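Local coordinates for extracellular solute-binding protein, family 5 (Chelativorans sp., PDB 6WM6) that binds EDTA and probably other aminopolycarboxylates in the periplasm, as the solute-binding component of an ABC transporter, at residues N62-L67 with E204-F209; F137-T140 with R144-P147. All coordinates share one frame; numbering follows the deposited sequence. Where two conformers were deposited one is given.

Contact 1 of 2, residues N62-L67 with E204-F209; sequences NVTSAL and ESYNNF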
ATOM      1  N   ASN A  62      10.380  -9.556  -8.548  1.00 20.08           N
ATOM      2  CA  ASN A  62      10.623  -9.791  -7.128  1.00 16.91           C
ATOM      3  C   ASN A  62       9.997  -8.645  -6.343  1.00 18.19           C
ATOM      4  O   ASN A  62      10.607  -7.585  -6.162  1.00 17.73           O
ATOM      5  CB  ASN A  62      12.130  -9.903  -6.899  1.00 19.00           C
ATOM      6  CG  ASN A  62      12.497 -10.102  -5.453  1.00 18.20           C
ATOM      7  OD1 ASN A  62      11.642 -10.079  -4.545  1.00 18.89           O
ATOM      8  ND2 ASN A  62      13.806 -10.317  -5.217  1.00 19.98           N
ATOM      9  N   VAL A  63       8.782  -8.867  -5.851  1.00 17.36           N
ATOM     10  CA  VAL A  63       8.025  -7.794  -5.201  1.00 17.43           C
ATOM     11  C   VAL A  63       8.708  -7.296  -3.941  1.00 17.47           C
ATOM     12  O   VAL A  63       8.421  -6.185  -3.476  1.00 19.08           O
ATOM     13  CB  VAL A  63       6.578  -8.253  -4.927  1.00 17.44           C
ATOM     14  CG1 VAL A  63       6.503  -9.204  -3.752  1.00 18.78           C
ATOM     15  CG2 VAL A  63       5.677  -7.038  -4.714  1.00 20.31           C
ATOM     16  N   THR A  64       9.569  -8.112  -3.330  1.00 17.13           N
ATOM     17  CA  THR A  64      10.258  -7.739  -2.105  1.00 17.26           C
ATOM     18  C   THR A  64      11.453  -6.835  -2.359  1.00 17.52           C
ATOM     19  O   THR A  64      12.026  -6.290  -1.402  1.00 18.78           O
ATOM     20  CB  THR A  64      10.656  -8.944  -1.255  1.00 17.48           C
ATOM     21  OG1 THR A  64      11.799  -9.611  -1.821  1.00 18.85           O
ATOM     22  CG2 THR A  64       9.495  -9.935  -1.131  1.00 19.93           C
ATOM     23  N   SER A  65      11.884  -6.694  -3.607  1.00 17.78           N
ATOM     24  CA  SER A  65      13.033  -5.851  -3.916  1.00 17.96           C
ATOM     25  C   SER A  65      12.618  -4.393  -3.993  1.00 18.78           C
ATOM     26  O   SER A  65      11.435  -4.068  -4.115  1.00 19.23           O
ATOM     27  CB  SER A  65      13.684  -6.285  -5.236  1.00 18.71           C
ATOM     28  OG  SER A  65      12.881  -5.956  -6.370  1.00 18.69           O
ATOM     29  N   ALA A  66      13.617  -3.509  -3.940  1.00 20.88           N
ATOM     30  CA  ALA A  66      13.320  -2.080  -4.015  1.00 22.42           C
ATOM     31  C   ALA A  66      12.598  -1.732  -5.311  1.00 21.77           C
ATOM     32  O   ALA A  66      11.614  -0.980  -5.300  1.00 23.82           O
ATOM     33  CB  ALA A  66      14.607  -1.269  -3.884  1.00 26.14           C
ATOM     34  N   LEU A  67      13.057  -2.286  -6.438  1.00 22.15           N
ATOM     35  CA  LEU A  67      12.476  -1.926  -7.726  1.00 23.16           C
ATOM     36  C   LEU A  67      11.223  -2.717  -8.055  1.00 22.55           C
ATOM     37  O   LEU A  67      10.408  -2.257  -8.858  1.00 26.05           O
ATOM     38  CB  LEU A  67      13.505  -2.114  -8.838  1.00 27.28           C
ATOM     39  CG  LEU A  67      14.764  -1.246  -8.724  1.00 40.16           C
ATOM     40  CD1 LEU A  67      15.708  -1.499  -9.887  1.00 53.26           C
ATOM     41  CD2 LEU A  67      14.389   0.221  -8.656  1.00 42.36           C
ATOM     42  N   GLU A 204      23.459 -12.300  -5.566  1.00 25.12           N
ATOM     43  CA  GLU A 204      23.293 -12.516  -6.997  1.00 26.36           C
ATOM     44  C   GLU A 204      21.938 -13.141  -7.301  1.00 23.56           C
ATOM     45  O   GLU A 204      21.230 -12.707  -8.215  1.00 25.18           O
ATOM     46  CB  GLU A 204      24.438 -13.415  -7.492  1.00 36.62           C
ATOM     47  CG  GLU A 204      24.296 -13.964  -8.906  1.00 65.08           C
ATOM     48  CD  GLU A 204      24.439 -12.900  -9.975  1.00 79.27           C
ATOM     49  OE1 GLU A 204      23.906 -13.104 -11.089  1.00 77.96           O
ATOM     50  OE2 GLU A 204      25.079 -11.861  -9.705  1.00 85.68           O
ATOM     51  N   SER A 205      21.554 -14.167  -6.541  1.00 22.86           N
ATOM     52  CA  SER A 205      20.306 -14.863  -6.831  1.00 20.96           C
ATOM     53  C   SER A 205      19.090 -13.994  -6.539  1.00 20.91           C
ATOM     54  O   SER A 205      18.093 -14.072  -7.265  1.00 21.42           O
ATOM     55  CB  SER A 205      20.240 -16.184  -6.064  1.00 26.93           C
ATOM     56  OG  SER A 205      20.175 -15.972  -4.666  1.00 23.67           O
ATOM     57  N   TYR A 206      19.159 -13.158  -5.506  1.00 19.87           N
ATOM     58  CA  TYR A 206      18.051 -12.278  -5.160  1.00 21.06           C
ATOM     59  C   TYR A 206      17.953 -11.101  -6.120  1.00 21.24           C
ATOM     60  O   TYR A 206      16.851 -10.765  -6.612  1.00 20.36           O
ATOM     61  CB  TYR A 206      18.233 -11.810  -3.717  1.00 19.98           C
ATOM     62  CG  TYR A 206      17.138 -10.909  -3.206  1.00 18.68           C
ATOM     63  CD1 TYR A 206      15.982 -11.437  -2.644  1.00 18.95           C
ATOM     64  CD2 TYR A 206      17.253  -9.523  -3.290  1.00 19.20           C
ATOM     65  CE1 TYR A 206      14.976 -10.601  -2.153  1.00 19.44           C
ATOM     66  CE2 TYR A 206      16.259  -8.697  -2.811  1.00 19.48           C
ATOM     67  CZ  TYR A 206      15.121  -9.247  -2.249  1.00 18.39           C
ATOM     68  OH  TYR A 206      14.155  -8.390  -1.773  1.00 20.19           O
ATOM     69  N   ASN A 207      19.086 -10.455  -6.391  1.00 22.78           N
ATOM     70  CA  ASN A 207      19.098  -9.257  -7.215  1.00 21.50           C
ATOM     71  C   ASN A 207      18.980  -9.561  -8.706  1.00 25.00           C
ATOM     72  O   ASN A 207      18.509  -8.703  -9.461  1.00 26.75           O
ATOM     73  CB  ASN A 207      20.402  -8.471  -6.987  1.00 22.98           C
ATOM     74  CG  ASN A 207      20.499  -7.860  -5.611  1.00 22.23           C
ATOM     75  OD1 ASN A 207      19.499  -7.568  -4.959  1.00 24.02           O
ATOM     76  ND2 ASN A 207      21.721  -7.627  -5.160  1.00 25.42           N
ATOM     77  N   ASN A 208      19.406 -10.743  -9.156  1.00 24.37           N
ATOM     78  CA  ASN A 208      19.414 -11.078 -10.576  0.55 23.16           C
ATOM     79  C   ASN A 208      18.407 -12.179 -10.891  1.00 26.22           C
ATOM     80  O   ASN A 208      17.349 -11.890 -11.445  1.00 27.04           O
ATOM     81  CB  ASN A 208      20.838 -11.423 -11.021  0.55 24.56           C
ATOM     82  CG  ASN A 208      21.818 -10.296 -10.727  0.55 31.01           C
ATOM     83  OD1 ASN A 208      22.880 -10.516 -10.145  0.55 45.17           O
ATOM     84  ND2 ASN A 208      21.450  -9.078 -11.105  0.55 30.89           N
ATOM     85  N   PHE A 209      18.683 -13.430 -10.523  1.00 22.42           N
ATOM     86  CA  PHE A 209      17.778 -14.533 -10.856  1.00 22.47           C
ATOM     87  C   PHE A 209      16.324 -14.246 -10.487  1.00 21.02           C
ATOM     88  O   PHE A 209      15.434 -14.345 -11.338  1.00 22.81           O
ATOM     89  CB  PHE A 209      18.270 -15.818 -10.181  1.00 23.72           C
ATOM     90  CG  PHE A 209      17.338 -16.983 -10.316  1.00 23.48           C
ATOM     91  CD1 PHE A 209      17.064 -17.543 -11.572  1.00 24.87           C
ATOM     92  CD2 PHE A 209      16.746 -17.544  -9.195  1.00 23.45           C
ATOM     93  CE1 PHE A 209      16.206 -18.628 -11.674  1.00 24.61           C
ATOM     94  CE2 PHE A 209      15.880 -18.633  -9.307  1.00 25.64           C
ATOM     95  CZ  PHE A 209      15.619 -19.169 -10.554  1.00 24.06           C
TER
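Tyr206 OH donates to Thr64 OG1 over 2.7 Å, the shortest polar bond between residues 62-67 and helix segment 204-209. Thr64 OG1 in turn donates to Asn62 OD1 at 2.8 Å. A short hydrogen-bonded chain thus runs from the phenol through the threonine to the amide. The phenol oxygen is also hydrogen-bonded to Gln141 NE2. With CG anti to the backbone N (chi1 -179°), the Tyr206 ring reaches across to the loop and its hydroxyl ends beside Thr64.

Asn62 meets the same ring from above. Its ND2 sits over one face, 3.3 Å from Tyr206 CE1 and offset toward the rim. The amide plane stands nearly upright on the ring, at 80°. Asn62 ND2 also gives a weak bond to Tyr206 O at 3.4 Å, so one amide touches both the ring and the backbone of the tyrosine.

The loop is held in shape from within. Residues Asn62 to Ser65 form a type I beta turn. Asn62 O accepts from Ser65 N at 3.0 Å and from Ser65 OG at 2.8 Å, the latter in the carbonyl plane. Asn62 OD1 receives a weak bond from Thr64 N as well.

The touching residues are buried. The turn belongs to the loop that follows strand 49-54 and precedes helix 71-77, and Val63 packs on that helix. Helix 131-141 packs against both partners, touching the side chains of Thr64 and Tyr206.

Contact 2 of 2, residues F137-T140 with R144-P147; sequences FWKT and RDCP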
ATOM      1  N   PHE A 137      14.838 -16.511   2.622  1.00 19.25           N
ATOM      2  CA  PHE A 137      14.182 -15.212   2.603  1.00 17.30           C
ATOM      3  C   PHE A 137      14.649 -14.331   3.751  1.00 17.86           C
ATOM      4  O   PHE A 137      14.947 -13.142   3.560  1.00 18.87           O
ATOM      5  CB  PHE A 137      12.668 -15.371   2.639  1.00 17.72           C
ATOM      6  CG  PHE A 137      11.931 -14.079   2.424  1.00 17.35           C
ATOM      7  CD1 PHE A 137      12.132 -13.349   1.266  1.00 18.32           C
ATOM      8  CD2 PHE A 137      11.080 -13.571   3.384  1.00 17.79           C
ATOM      9  CE1 PHE A 137      11.478 -12.163   1.042  1.00 19.80           C
ATOM     10  CE2 PHE A 137      10.402 -12.372   3.172  1.00 18.36           C
ATOM     11  CZ  PHE A 137      10.602 -11.668   1.999  1.00 20.40           C
ATOM     12  N   TRP A 138      14.698 -14.895   4.964  1.00 18.03           N
ATOM     13  CA  TRP A 138      15.208 -14.148   6.114  1.00 17.93           C
ATOM     14  C   TRP A 138      16.602 -13.586   5.863  1.00 19.74           C
ATOM     15  O   TRP A 138      16.864 -12.411   6.156  1.00 20.22           O
ATOM     16  CB  TRP A 138      15.211 -15.075   7.331  1.00 19.66           C
ATOM     17  CG  TRP A 138      15.955 -14.582   8.555  1.00 19.40           C
ATOM     18  CD1 TRP A 138      15.642 -13.519   9.334  1.00 20.73           C
ATOM     19  CD2 TRP A 138      17.107 -15.192   9.136  1.00 20.48           C
ATOM     20  NE1 TRP A 138      16.556 -13.410  10.371  1.00 21.28           N
ATOM     21  CE2 TRP A 138      17.448 -14.438  10.273  1.00 20.68           C
ATOM     22  CE3 TRP A 138      17.876 -16.321   8.813  1.00 21.81           C
ATOM     23  CZ2 TRP A 138      18.535 -14.752  11.082  1.00 22.15           C
ATOM     24  CZ3 TRP A 138      18.953 -16.632   9.609  1.00 23.93           C
ATOM     25  CH2 TRP A 138      19.275 -15.851  10.741  1.00 23.48           C
ATOM     26  N   LYS A 139      17.493 -14.393   5.281  1.00 18.95           N
ATOM     27  CA  LYS A 139      18.846 -13.908   5.008  1.00 21.42           C
ATOM     28  C   LYS A 139      18.846 -12.761   4.004  1.00 21.65           C
ATOM     29  O   LYS A 139      19.656 -11.841   4.129  1.00 23.59           O
ATOM     30  CB  LYS A 139      19.751 -15.050   4.533  1.00 22.60           C
ATOM     31  CG  LYS A 139      20.128 -15.998   5.656  1.00 24.44           C
ATOM     32  CD  LYS A 139      21.199 -16.998   5.244  1.00 28.02           C
ATOM     33  CE  LYS A 139      21.588 -17.851   6.445  1.00 41.05           C
ATOM     34  NZ  LYS A 139      22.715 -18.786   6.161  1.00 54.37           N
ATOM     35  N   THR A 140      17.932 -12.766   3.028  1.00 19.38           N
ATOM     36  CA  THR A 140      17.881 -11.639   2.100  1.00 19.42           C
ATOM     37  C   THR A 140      17.330 -10.381   2.760  1.00 20.79           C
ATOM     38  O   THR A 140      17.617  -9.273   2.300  1.00 22.01           O
ATOM     39  CB  THR A 140      17.050 -11.930   0.834  1.00 19.27           C
ATOM     40  OG1 THR A 140      15.648 -12.032   1.145  1.00 19.79           O
ATOM     41  CG2 THR A 140      17.529 -13.187   0.124  1.00 20.57           C
ATOM     42  N   ARG A 144      21.830  -8.317   7.477  1.00 26.53           N
ATOM     43  CA  ARG A 144      23.122  -8.804   7.958  1.00 30.60           C
ATOM     44  C   ARG A 144      23.759  -9.832   7.037  1.00 30.80           C
ATOM     45  O   ARG A 144      24.915  -9.664   6.632  1.00 34.09           O
ATOM     46  CB  ARG A 144      22.968  -9.408   9.360  1.00 31.72           C
ATOM     47  CG  ARG A 144      22.554  -8.407  10.411  1.00 30.70           C
ATOM     48  CD  ARG A 144      22.503  -9.037  11.794  1.00 30.12           C
ATOM     49  NE  ARG A 144      21.560 -10.156  11.863  1.00 28.28           N
ATOM     50  CZ  ARG A 144      20.261 -10.030  12.145  1.00 26.92           C
ATOM     51  NH1 ARG A 144      19.736  -8.831  12.351  1.00 25.93           N
ATOM     52  NH2 ARG A 144      19.503 -11.106  12.191  1.00 27.85           N
ATOM     53  N   ASP A 145      23.038 -10.894   6.680  1.00 28.94           N
ATOM     54  CA  ASP A 145      23.630 -11.981   5.909  1.00 31.67           C
ATOM     55  C   ASP A 145      23.798 -11.663   4.426  1.00 39.88           C
ATOM     56  O   ASP A 145      24.567 -12.357   3.751  1.00 50.04           O
ATOM     57  CB  ASP A 145      22.786 -13.253   6.094  1.00 31.43           C
ATOM     58  CG  ASP A 145      22.951 -13.868   7.476  1.00 33.50           C
ATOM     59  OD1 ASP A 145      24.052 -14.386   7.763  1.00 44.94           O
ATOM     60  OD2 ASP A 145      22.004 -13.829   8.287  1.00 28.56           O
ATOM     61  N   CYS A 146      23.127 -10.639   3.906  1.00 31.64           N
ATOM     62  CA  CYS A 146      23.227 -10.256   2.493  1.00 42.36           C
ATOM     63  C   CYS A 146      23.145  -8.741   2.391  1.00 29.95           C
ATOM     64  O   CYS A 146      22.148  -8.186   1.918  1.00 31.45           O
ATOM     65  CB  CYS A 146      22.111 -10.901   1.658  1.00 65.06           C
ATOM     66  SG  CYS A 146      22.104 -10.386  -0.123  1.00 69.52           S
ATOM     67  N   PRO A 147      24.194  -8.031   2.808  1.00 30.97           N
ATOM     68  CA  PRO A 147      24.125  -6.559   2.780  1.00 35.11           C
ATOM     69  C   PRO A 147      23.946  -5.988   1.381  1.00 35.60           C
ATOM     70  O   PRO A 147      23.541  -4.828   1.247  1.00 38.22           O
ATOM     71  CB  PRO A 147      25.460  -6.118   3.404  1.00 41.88           C
ATOM     72  CG  PRO A 147      26.053  -7.357   4.016  1.00 45.51           C
ATOM     73  CD  PRO A 147      25.518  -8.518   3.237  1.00 38.73           C
TER
HETATM   74  O   HOH W   1      20.778  -9.399   4.685  1.00 24.79           O
HETATM   75  O   HOH W   2      25.056 -16.343   5.762  1.00 42.05           O
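The Trp138 ring has Asp145 OD2 over one face, offset toward the rim and 4.2 Å from Trp138 CH2; the same oxygen takes a hydrogen bond from Asn142 ND2. The carboxylate is tilted 60° to the ring. Arg144 reaches the same indole with the edge of its guanidinium: Arg144 NH2 lies 3.9 Å from Trp138 CZ2. The chain of Arg144 bends at chi3 (-59°), which brings that edge to the ring. The two planes are 61° apart, so this is not a parallel stack. Arg144 NH2 and Trp138 NE1 both donate to Ile160 O, a shared acceptor that keeps the two groups close together.

The aliphatic part of Lys139 crosses Asp145 at a slant, with Lys139 CG 3.8 Å from Asp145 CB. Lys139 NZ stays 4.9 Å from Asp145 OD1. Water 2 spans this gap: it donates to OD1 and accepts a weak bond from NZ.

Water 1 ties the backbones together: it donates to Lys139 O at 2.7 Å and accepts from Cys146 N at 2.8 Å. Cys146 CB also packs against Lys139 O.

The loop, which carries the Cys146-Cys149 disulfide, thus folds back on the end of helix 131-141, before strand 160-165. Helix 202-212 also packs on this region: Ile202 meets Lys139 and Thr140, and Ala203 meets Cys146.

Contacts 1 and 2 lie on the same side of the chain's centre, with their own centres about 12 Å apart. Along the chain, residues 62-67 come first, then both segments of contact 2, then 204-209. The local fold-back of contact 2 therefore falls within the long excursion that contact 1 brings together. The two touch directly: Tyr206 CD1 lies 3.6 Å from Thr140 CG2, and Thr64 CG2 lies 3.7 Å from Phe137 CE1. Helix 131-141 thus packs against both segments of contact 1. Together the contacts join an early loop, two helices and the disulfide-bearing loop into one packed region of this solute-binding protein.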